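Side-chain contacts in membrane-bound lytic murein transglycosylase (Agrobacterium tumefaciens, PDB 2PNW), which probably cleaves the glycan strands of peptidoglycan non-hydrolytically, leaving 1,6-anhydromuramic acid ends, as other lytic transglycosylases of the MltA family do: residues A33-H38 with L321-G326; S37-A42 with S59-A64; K43-G48 with A277-V282. One frame throughout, in Å; residues are numbered along the deposited sequence. Where two conformers were deposited one is given.

Interaction 1 of 3, residues A33-H38 with L321-G326; sequences ATILSH and LALDTG
Ile-35 of helix 28-39 packs against Leu-321 and Leu-323 of strand 316-324, in a helix-on-strand contact at the 3D domain, a member of the double-psi beta-barrel clan. All three side chains are buried and aliphatic. The contact is purely apolar. The methyl at the end of Ile-35 does most of the touching. Its CD1 lies 3.8 Å from CD2 of Leu-323 and 4.2 Å from CD1 of Leu-321. The branch beneath it also takes part, with Ile-35 CG1 at 4.0 Å from Leu-323 CD2. Ile-35 therefore meets one delta methyl of each leucine. The two leucines are two residues apart in the strand. The Ile-35 and Leu-323 side chains cross at a slant. In Ile-35 the CG1 branch stands opposite the carbonyl carbon (chi1 -62°), and chi2 of 162° stretches CD1 out to the strand. The CA-CB bond of Leu-321 already points to the helix. That of Leu-323 does not, and it is the outer part of the side chain that approaches Ile-35. The other neighbours complete the apolar setting. Ile-35 also rests on Leu-57 and Leu-61 of helix 54-66, while Leu-321 touches Leu-28, Ala-31 and Met-32 of helix 28-39. Backbone bonds of Leu-321 and Leu-323 to Leu-287 join their strand to strand 286-288. Helix 28-39 packs on both helix 54-66 and strand 316-324.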
loop_
_atom_site.group_PDB
_atom_site.type_symbol
_atom_site.label_atom_id
_atom_site.label_comp_id
_atom_site.label_asym_id
_atom_site.label_seq_id
_atom_site.Cartn_x
_atom_site.Cartn_y
_atom_site.Cartn_z
ATOM N N ALA A 33 -4.541 11.268 -14.921
ATOM C CA ALA A 33 -3.607 11.446 -16.057
ATOM C C ALA A 33 -2.348 10.551 -15.958
ATOM O O ALA A 33 -1.851 10.027 -16.975
ATOM C CB ALA A 33 -3.222 12.944 -16.212
ATOM N N THR A 34 -1.823 10.349 -14.745
ATOM C CA THR A 34 -0.648 9.491 -14.610
ATOM C C THR A 34 -1.028 8.028 -14.895
ATOM O O THR A 34 -0.226 7.288 -15.475
ATOM C CB THR A 34 0.069 9.577 -13.207
ATOM O OG1 THR A 34 -0.808 9.118 -12.175
ATOM C CG2 THR A 34 0.471 11.001 -12.890
ATOM N N ILE A 35 -2.223 7.623 -14.460
ATOM C CA ILE A 35 -2.709 6.247 -14.720
ATOM C C ILE A 35 -2.879 6.047 -16.227
ATOM O O ILE A 35 -2.461 5.018 -16.771
ATOM C CB ILE A 35 -4.041 5.978 -14.019
ATOM C CG1 ILE A 35 -3.864 6.107 -12.490
ATOM C CG2 ILE A 35 -4.508 4.522 -14.298
ATOM C CD1 ILE A 35 -5.240 6.291 -11.797
ATOM N N LEU A 36 -3.465 7.046 -16.893
ATOM C CA LEU A 36 -3.691 6.915 -18.348
ATOM C C LEU A 36 -2.364 6.814 -19.108
ATOM O O LEU A 36 -2.206 5.956 -19.984
ATOM C CB LEU A 36 -4.556 8.058 -18.890
ATOM C CG LEU A 36 -4.981 7.985 -20.381
ATOM C CD1 LEU A 36 -5.658 6.645 -20.773
ATOM C CD2 LEU A 36 -5.907 9.140 -20.718
ATOM N N SER A 37 -1.417 7.683 -18.770
ATOM C CA SER A 37 -0.072 7.624 -19.342
ATOM C C SER A 37 0.562 6.259 -19.116
ATOM O O SER A 37 1.171 5.681 -20.029
ATOM C CB SER A 37 0.801 8.754 -18.742
ATOM O OG SER A 37 2.098 8.755 -19.315
ATOM N N HIS A 38 0.445 5.737 -17.894
ATOM C CA HIS A 38 0.995 4.424 -17.601
ATOM C C HIS A 38 0.324 3.348 -18.478
ATOM O O HIS A 38 1.013 2.500 -19.070
ATOM C CB HIS A 38 0.832 4.074 -16.117
ATOM C CG HIS A 38 1.220 2.667 -15.794
ATOM N ND1 HIS A 38 2.535 2.241 -15.803
ATOM C CD2 HIS A 38 0.473 1.585 -15.472
ATOM C CE1 HIS A 38 2.577 0.948 -15.515
ATOM N NE2 HIS A 38 1.341 0.528 -15.314
ATOM N N LEU A 321 -8.520 7.278 -5.085
ATOM C CA LEU A 321 -8.262 6.310 -6.137
ATOM C C LEU A 321 -7.530 5.120 -5.558
ATOM O O LEU A 321 -6.688 5.275 -4.670
ATOM C CB LEU A 321 -7.446 6.912 -7.280
ATOM C CG LEU A 321 -8.132 8.047 -8.063
ATOM C CD1 LEU A 321 -7.083 8.767 -8.884
ATOM C CD2 LEU A 321 -9.231 7.488 -8.955
ATOM N N ALA A 322 -7.856 3.933 -6.072
ATOM C CA ALA A 322 -7.173 2.696 -5.650
ATOM C C ALA A 322 -5.818 2.622 -6.332
ATOM O O ALA A 322 -5.742 2.292 -7.511
ATOM C CB ALA A 322 -8.020 1.475 -6.025
ATOM N N LEU A 323 -4.749 2.956 -5.610
ATOM C CA LEU A 323 -3.441 3.091 -6.251
ATOM C C LEU A 323 -2.379 2.176 -5.624
ATOM O O LEU A 323 -1.205 2.248 -5.978
ATOM C CB LEU A 323 -2.978 4.560 -6.197
ATOM C CG LEU A 323 -3.813 5.510 -7.088
ATOM C CD1 LEU A 323 -3.338 6.913 -6.815
ATOM C CD2 LEU A 323 -3.659 5.153 -8.562
ATOM N N ASP A 324 -2.788 1.302 -4.698
ATOM C CA ASP A 324 -1.803 0.417 -4.067
ATOM C C ASP A 324 -2.492 -0.823 -3.509
ATOM O O ASP A 324 -3.704 -0.932 -3.552
ATOM C CB ASP A 324 -1.054 1.165 -2.937
ATOM C CG ASP A 324 0.294 0.505 -2.565
ATOM O OD1 ASP A 324 0.792 -0.429 -3.280
ATOM O OD2 ASP A 324 0.869 0.943 -1.543
ATOM N N THR A 325 -1.701 -1.766 -3.013
ATOM C CA THR A 325 -2.260 -2.935 -2.335
ATOM C C THR A 325 -1.302 -3.276 -1.192
ATOM O O THR A 325 -0.240 -2.658 -1.058
ATOM C CB THR A 325 -2.488 -4.135 -3.319
ATOM O OG1 THR A 325 -3.204 -5.195 -2.659
ATOM C CG2 THR A 325 -1.152 -4.670 -3.888
ATOM N N GLY A 326 -1.697 -4.219 -0.344
ATOM C CA GLY A 326 -0.830 -4.671 0.743
ATOM C C GLY A 326 -1.307 -6.033 1.183
ATOM O O GLY A 326 -2.496 -6.358 1.036
#

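Interaction 2 of 3, residues S37-A42 with S59-A64; sequences SHLRNA and SLLELA
The guanidinium of Arg-40 receives the carboxylate of Glu-62 at its edge. Glu-62 OE2 lies only 7° out of the guanidinium plane, while the two flat groups are turned 64° against each other. One N-H of Arg-40 NH2 points to Glu-62 OE2 at 3.0 Å, and the bond is fairly straight (163° at the hydrogen). The carboxylate uses the anti lone pair of OE2, the one away from its other oxygen. This is a single-bond salt bridge rather than a paired, two-pronged one. The approach also brings Arg-40 NH2 to 3.8 Å from Glu-62 CG. Arg-40 reaches the site with its chain extended from CG to NE. Its CG stands opposite the carbonyl carbon (chi1 -74°). The Glu-62 side chain starts off to one side of the contact and turns its carboxylate in. The strongest polar partner of Arg-40 is Glu-65, one helical turn beyond Glu-62, whose OE1 forms a salt bridge with the same NH2. The two acids probably share the positive charge and limit rotation of the guanidinium. Below the ion pair the contact is apolar: Leu-39 CD1 meets Leu-61 CD1 at 4.2 Å. Both leucines direct their CA-CB bonds at the other segment. Leu-61 is buried, whereas Arg-40 is exposed, so the contact grades from core to surface. It joins the C-terminal end of helix 28-39 to helix 54-66. Leu-61 also packs on Met-32 of the first helix, and Glu-62 on Leu-36. On another side, Leu-60 and Ala-64 bring helix 54-66 against Phe-78 of helix 72-82, and Leu-39 leans on Tyr-45 of the following loop.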
loop_
_atom_site.group_PDB
_atom_site.type_symbol
_atom_site.label_atom_id
_atom_site.label_comp_id
_atom_site.label_asym_id
_atom_site.label_seq_id
_atom_site.Cartn_x
_atom_site.Cartn_y
_atom_site.Cartn_z
ATOM N N SER A 37 -1.417 7.683 -18.770
ATOM C CA SER A 37 -0.072 7.624 -19.342
ATOM C C SER A 37 0.562 6.259 -19.116
ATOM O O SER A 37 1.171 5.681 -20.029
ATOM C CB SER A 37 0.801 8.754 -18.742
ATOM O OG SER A 37 2.098 8.755 -19.315
ATOM N N HIS A 38 0.445 5.737 -17.894
ATOM C CA HIS A 38 0.995 4.424 -17.601
ATOM C C HIS A 38 0.324 3.348 -18.478
ATOM O O HIS A 38 1.013 2.500 -19.070
ATOM C CB HIS A 38 0.832 4.074 -16.117
ATOM C CG HIS A 38 1.220 2.667 -15.794
ATOM N ND1 HIS A 38 2.535 2.241 -15.803
ATOM C CD2 HIS A 38 0.473 1.585 -15.472
ATOM C CE1 HIS A 38 2.577 0.948 -15.515
ATOM N NE2 HIS A 38 1.341 0.528 -15.314
ATOM N N LEU A 39 -1.007 3.357 -18.548
ATOM C CA LEU A 39 -1.710 2.275 -19.275
ATOM C C LEU A 39 -1.495 2.351 -20.785
ATOM O O LEU A 39 -1.700 1.354 -21.494
ATOM C CB LEU A 39 -3.193 2.267 -18.936
ATOM C CG LEU A 39 -3.498 1.882 -17.483
ATOM C CD1 LEU A 39 -4.972 1.963 -17.244
ATOM C CD2 LEU A 39 -2.993 0.440 -17.162
ATOM N N ARG A 40 -1.074 3.524 -21.266
ATOM C CA ARG A 40 -0.732 3.680 -22.695
ATOM C C ARG A 40 0.681 3.209 -23.013
ATOM O O ARG A 40 1.078 3.192 -24.189
ATOM C CB ARG A 40 -0.888 5.135 -23.114
ATOM C CG ARG A 40 -2.358 5.543 -23.246
ATOM C CD ARG A 40 -2.472 7.045 -23.492
ATOM N NE ARG A 40 -3.827 7.426 -23.890
ATOM C CZ ARG A 40 -4.287 8.677 -23.904
ATOM N NH1 ARG A 40 -3.510 9.694 -23.511
ATOM N NH2 ARG A 40 -5.537 8.912 -24.293
ATOM N N ASN A 41 1.436 2.821 -21.986
ATOM C CA ASN A 41 2.841 2.424 -22.240
ATOM C C ASN A 41 3.310 1.332 -21.291
ATOM O O ASN A 41 4.531 1.147 -21.057
ATOM C CB ASN A 41 3.791 3.640 -22.221
ATOM C CG ASN A 41 5.152 3.375 -22.923
ATOM O OD1 ASN A 41 5.283 2.518 -23.811
ATOM N ND2 ASN A 41 6.163 4.138 -22.528
ATOM N N ALA A 42 2.355 0.542 -20.804
ATOM C CA ALA A 42 2.696 -0.604 -19.961
ATOM C C ALA A 42 1.620 -1.658 -20.100
ATOM O O ALA A 42 0.561 -1.372 -20.652
ATOM C CB ALA A 42 2.820 -0.168 -18.472
ATOM N N SER A 59 -11.727 4.106 -20.474
ATOM C CA SER A 59 -12.791 4.921 -21.042
ATOM C C SER A 59 -13.095 6.128 -20.152
ATOM O O SER A 59 -13.258 7.234 -20.678
ATOM C CB SER A 59 -14.053 4.100 -21.378
ATOM O OG SER A 59 -14.694 3.668 -20.192
ATOM N N LEU A 60 -13.106 5.937 -18.824
ATOM C CA LEU A 60 -13.271 7.054 -17.867
ATOM C C LEU A 60 -12.082 8.017 -17.884
ATOM O O LEU A 60 -12.260 9.242 -17.896
ATOM C CB LEU A 60 -13.507 6.530 -16.444
ATOM C CG LEU A 60 -13.741 7.541 -15.298
ATOM C CD1 LEU A 60 -15.027 8.354 -15.522
ATOM C CD2 LEU A 60 -13.830 6.802 -14.002
ATOM N N LEU A 61 -10.868 7.459 -17.910
ATOM C CA LEU A 61 -9.658 8.265 -17.896
ATOM C C LEU A 61 -9.578 9.168 -19.119
ATOM O O LEU A 61 -9.134 10.313 -19.022
ATOM C CB LEU A 61 -8.410 7.368 -17.835
ATOM C CG LEU A 61 -8.330 6.435 -16.618
ATOM C CD1 LEU A 61 -7.039 5.616 -16.740
ATOM C CD2 LEU A 61 -8.366 7.221 -15.319
ATOM N N GLU A 62 -10.017 8.648 -20.266
ATOM C CA GLU A 62 -10.002 9.425 -21.503
ATOM C C GLU A 62 -11.018 10.557 -21.498
ATOM O O GLU A 62 -10.749 11.639 -22.038
ATOM C CB GLU A 62 -10.120 8.506 -22.722
ATOM C CG GLU A 62 -8.824 7.697 -22.911
ATOM C CD GLU A 62 -8.762 6.941 -24.233
ATOM O OE1 GLU A 62 -9.767 6.322 -24.609
ATOM O OE2 GLU A 62 -7.700 6.970 -24.889
ATOM N N LEU A 63 -12.167 10.334 -20.869
ATOM C CA LEU A 63 -13.125 11.420 -20.658
ATOM C C LEU A 63 -12.537 12.530 -19.793
ATOM O O LEU A 63 -12.742 13.724 -20.074
ATOM C CB LEU A 63 -14.400 10.890 -20.012
ATOM C CG LEU A 63 -15.303 10.107 -20.969
ATOM C CD1 LEU A 63 -16.373 9.404 -20.162
ATOM C CD2 LEU A 63 -15.906 11.011 -22.040
ATOM N N ALA A 64 -11.805 12.151 -18.743
ATOM C CA ALA A 64 -11.159 13.140 -17.880
ATOM C C ALA A 64 -10.134 13.930 -18.681
ATOM O O ALA A 64 -10.037 15.146 -18.525
ATOM C CB ALA A 64 -10.494 12.476 -16.644
#

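Interaction 3 of 3, residues K43-G48 with A277-V282; sequences KPYRTG and AKVPLV. With SO4 (sulfate ion), chain B.
Tyr-45 and Ala-277 face each other from two irregular loops, their CA atoms 7.6 Å apart; 43-48 is extended throughout, while Lys-278 has a left-handed backbone with phi at 68°. The Tyr-45 hydroxyl donates to the backbone oxygen of Ala-277, with OH to O at 2.7 Å. It lies in the carbonyl plane, on a lone pair, with a C=O...OH angle of 134°. The carbonyl oxygen sits at the edge of the phenol ring. The methyl of the same alanine adds an apolar touch, Ala-277 CB to Tyr-45 CZ at 4.0 Å. Three basic side chains gather round a sulfate, probably from the crystallisation liquor. Arg-46 grips it with two bonds from its guanidinium edge: NH1 to sulfate O4 at 2.8 Å and NH2 to sulfate O3 at 2.8 Å. The sulfur lies in the guanidinium plane. Lys-43 NZ gives a further bond to sulfate O3, at 2.7 Å, so that oxygen has two donors. The Lys-43 chain is straight beyond CG and runs its full length to the ion. Lys-278 comes from the other loop with its chain bent at chi2 and chi4. Its NZ is modelled 2.3 Å from sulfate O2, so short that this bond is doubtful. The anion probably offsets the positive charge collected here, and it lies between basic side chains of both loops. Helix 28-39 lies alongside: Tyr-45 rests on Ile-35, Lys-278 on His-38, and Val-279 on Thr-34. Ala-277, Val-279 and Leu-281 all touch Leu-323, which places the 277-282 loop against strand 316-324.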
loop_
_atom_site.group_PDB
_atom_site.type_symbol
_atom_site.label_atom_id
_atom_site.label_comp_id
_atom_site.label_asym_id
_atom_site.label_seq_id
_atom_site.Cartn_x
_atom_site.Cartn_y
_atom_site.Cartn_z
ATOM N N LYS A 43 1.870 -2.861 -19.580
ATOM C CA LYS A 43 0.814 -3.882 -19.533
ATOM C C LYS A 43 -0.382 -3.406 -18.688
ATOM O O LYS A 43 -0.201 -2.695 -17.681
ATOM C CB LYS A 43 1.329 -5.230 -18.998
ATOM C CG LYS A 43 1.659 -5.248 -17.524
ATOM C CD LYS A 43 2.236 -6.601 -17.100
ATOM C CE LYS A 43 2.678 -6.535 -15.656
ATOM N NZ LYS A 43 3.173 -7.876 -15.148
ATOM N N PRO A 44 -1.599 -3.794 -19.094
ATOM C CA PRO A 44 -2.786 -3.382 -18.372
ATOM C C PRO A 44 -2.846 -3.998 -16.975
ATOM O O PRO A 44 -2.349 -5.126 -16.761
ATOM C CB PRO A 44 -3.951 -3.907 -19.249
ATOM C CG PRO A 44 -3.318 -4.947 -20.169
ATOM C CD PRO A 44 -1.905 -4.568 -20.328
ATOM N N TYR A 45 -3.438 -3.246 -16.042
ATOM C CA TYR A 45 -3.763 -3.762 -14.713
ATOM C C TYR A 45 -4.561 -5.060 -14.794
ATOM O O TYR A 45 -5.368 -5.233 -15.712
ATOM C CB TYR A 45 -4.605 -2.765 -13.936
ATOM C CG TYR A 45 -3.919 -1.436 -13.669
ATOM C CD1 TYR A 45 -2.545 -1.358 -13.435
ATOM C CD2 TYR A 45 -4.672 -0.271 -13.585
ATOM C CE1 TYR A 45 -1.922 -0.102 -13.174
ATOM C CE2 TYR A 45 -4.078 0.959 -13.309
ATOM C CZ TYR A 45 -2.729 1.044 -13.108
ATOM O OH TYR A 45 -2.202 2.302 -12.841
ATOM N N ARG A 46 -4.327 -5.934 -13.819
ATOM C CA ARG A 46 -5.112 -7.165 -13.629
ATOM C C ARG A 46 -6.565 -6.816 -13.323
ATOM O O ARG A 46 -6.844 -5.910 -12.526
ATOM C CB ARG A 46 -4.516 -7.981 -12.476
ATOM C CG ARG A 46 -3.089 -8.429 -12.783
ATOM C CD ARG A 46 -2.404 -9.194 -11.625
ATOM N NE ARG A 46 -1.073 -9.628 -12.052
ATOM C CZ ARG A 46 0.002 -8.839 -12.083
ATOM N NH1 ARG A 46 -0.077 -7.567 -11.672
ATOM N NH2 ARG A 46 1.164 -9.327 -12.519
ATOM N N THR A 47 -7.499 -7.511 -13.964
ATOM C CA THR A 47 -8.911 -7.286 -13.691
ATOM C C THR A 47 -9.206 -7.934 -12.352
ATOM O O THR A 47 -8.920 -9.124 -12.164
ATOM C CB THR A 47 -9.763 -7.957 -14.774
ATOM O OG1 THR A 47 -9.379 -7.463 -16.065
ATOM C CG2 THR A 47 -11.248 -7.724 -14.549
ATOM N N GLY A 48 -9.756 -7.157 -11.419
ATOM C CA GLY A 48 -10.136 -7.676 -10.108
ATOM C C GLY A 48 -11.294 -8.648 -10.242
ATOM O O GLY A 48 -12.004 -8.644 -11.256
ATOM N N ALA A 277 0.142 0.343 -8.343
ATOM C CA ALA A 277 -0.474 0.817 -9.594
ATOM C C ALA A 277 0.537 1.552 -10.501
ATOM O O ALA A 277 0.176 2.082 -11.557
ATOM C CB ALA A 277 -1.696 1.695 -9.300
ATOM N N LYS A 278 1.807 1.551 -10.088
ATOM C CA LYS A 278 2.932 2.051 -10.877
ATOM C C LYS A 278 2.939 3.561 -11.118
ATOM O O LYS A 278 3.650 4.043 -12.003
ATOM C CB LYS A 278 3.062 1.282 -12.223
ATOM C CG LYS A 278 3.009 -0.229 -12.080
ATOM C CD LYS A 278 4.129 -0.713 -11.146
ATOM C CE LYS A 278 4.564 -2.146 -11.449
ATOM N NZ LYS A 278 3.418 -3.025 -11.724
ATOM N N VAL A 279 2.158 4.292 -10.321
ATOM C CA VAL A 279 2.092 5.764 -10.367
ATOM C C VAL A 279 2.308 6.337 -8.951
ATOM O O VAL A 279 2.142 5.607 -7.953
ATOM C CB VAL A 279 0.753 6.266 -10.952
ATOM C CG1 VAL A 279 0.539 5.763 -12.412
ATOM C CG2 VAL A 279 -0.427 5.883 -10.078
ATOM N N PRO A 280 2.720 7.628 -8.853
ATOM C CA PRO A 280 2.947 8.218 -7.516
ATOM C C PRO A 280 1.667 8.272 -6.705
ATOM O O PRO A 280 0.591 8.596 -7.236
ATOM C CB PRO A 280 3.414 9.641 -7.822
ATOM C CG PRO A 280 3.879 9.596 -9.288
ATOM C CD PRO A 280 3.041 8.567 -9.952
ATOM N N LEU A 281 1.773 7.960 -5.421
ATOM C CA LEU A 281 0.632 8.114 -4.522
ATOM C C LEU A 281 0.370 9.580 -4.222
ATOM O O LEU A 281 1.258 10.416 -4.350
ATOM C CB LEU A 281 0.894 7.353 -3.210
ATOM C CG LEU A 281 1.125 5.845 -3.387
ATOM C CD1 LEU A 281 1.103 5.164 -2.016
ATOM C CD2 LEU A 281 0.125 5.193 -4.322
ATOM N N VAL A 282 -0.842 9.895 -3.803
ATOM C CA VAL A 282 -1.205 11.292 -3.512
ATOM C C VAL A 282 -1.691 11.302 -2.068
ATOM O O VAL A 282 -2.663 10.602 -1.740
ATOM C CB VAL A 282 -2.380 11.754 -4.399
ATOM C CG1 VAL A 282 -2.795 13.201 -4.037
ATOM C CG2 VAL A 282 -2.014 11.636 -5.905
HETATM S S SO4 B . 3.291 -6.155 -11.779
HETATM O O1 SO4 B . 4.544 -6.011 -11.027
HETATM O O2 SO4 B . 3.193 -5.100 -12.789
HETATM O O3 SO4 B . 3.270 -7.462 -12.443
HETATM O O4 SO4 B . 2.144 -6.043 -10.868
#

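Helix 28-39, the first helix of the chain, supplies interactions 1 and 2, which share Ser-37 and His-38. Interaction 2 closes the short loop from this helix to helix 54-66. The 43-48 segment of interaction 3 lies within that loop, so interactions 2 and 3 cross. Interaction 3 then closes a long excursion that includes the MltA-specific insert domain and returns at 277-282. Interaction 1 spans still more of the chain, to 321-326, and interaction 3 is nested inside it. The centres of interactions 1 and 3 are about 4 Å apart. Interaction 1 ties helix 28-39 to strand 316-324 of the 3D domain, interaction 2 joins the two helices, and interaction 3 joins their connecting loop to 277-282.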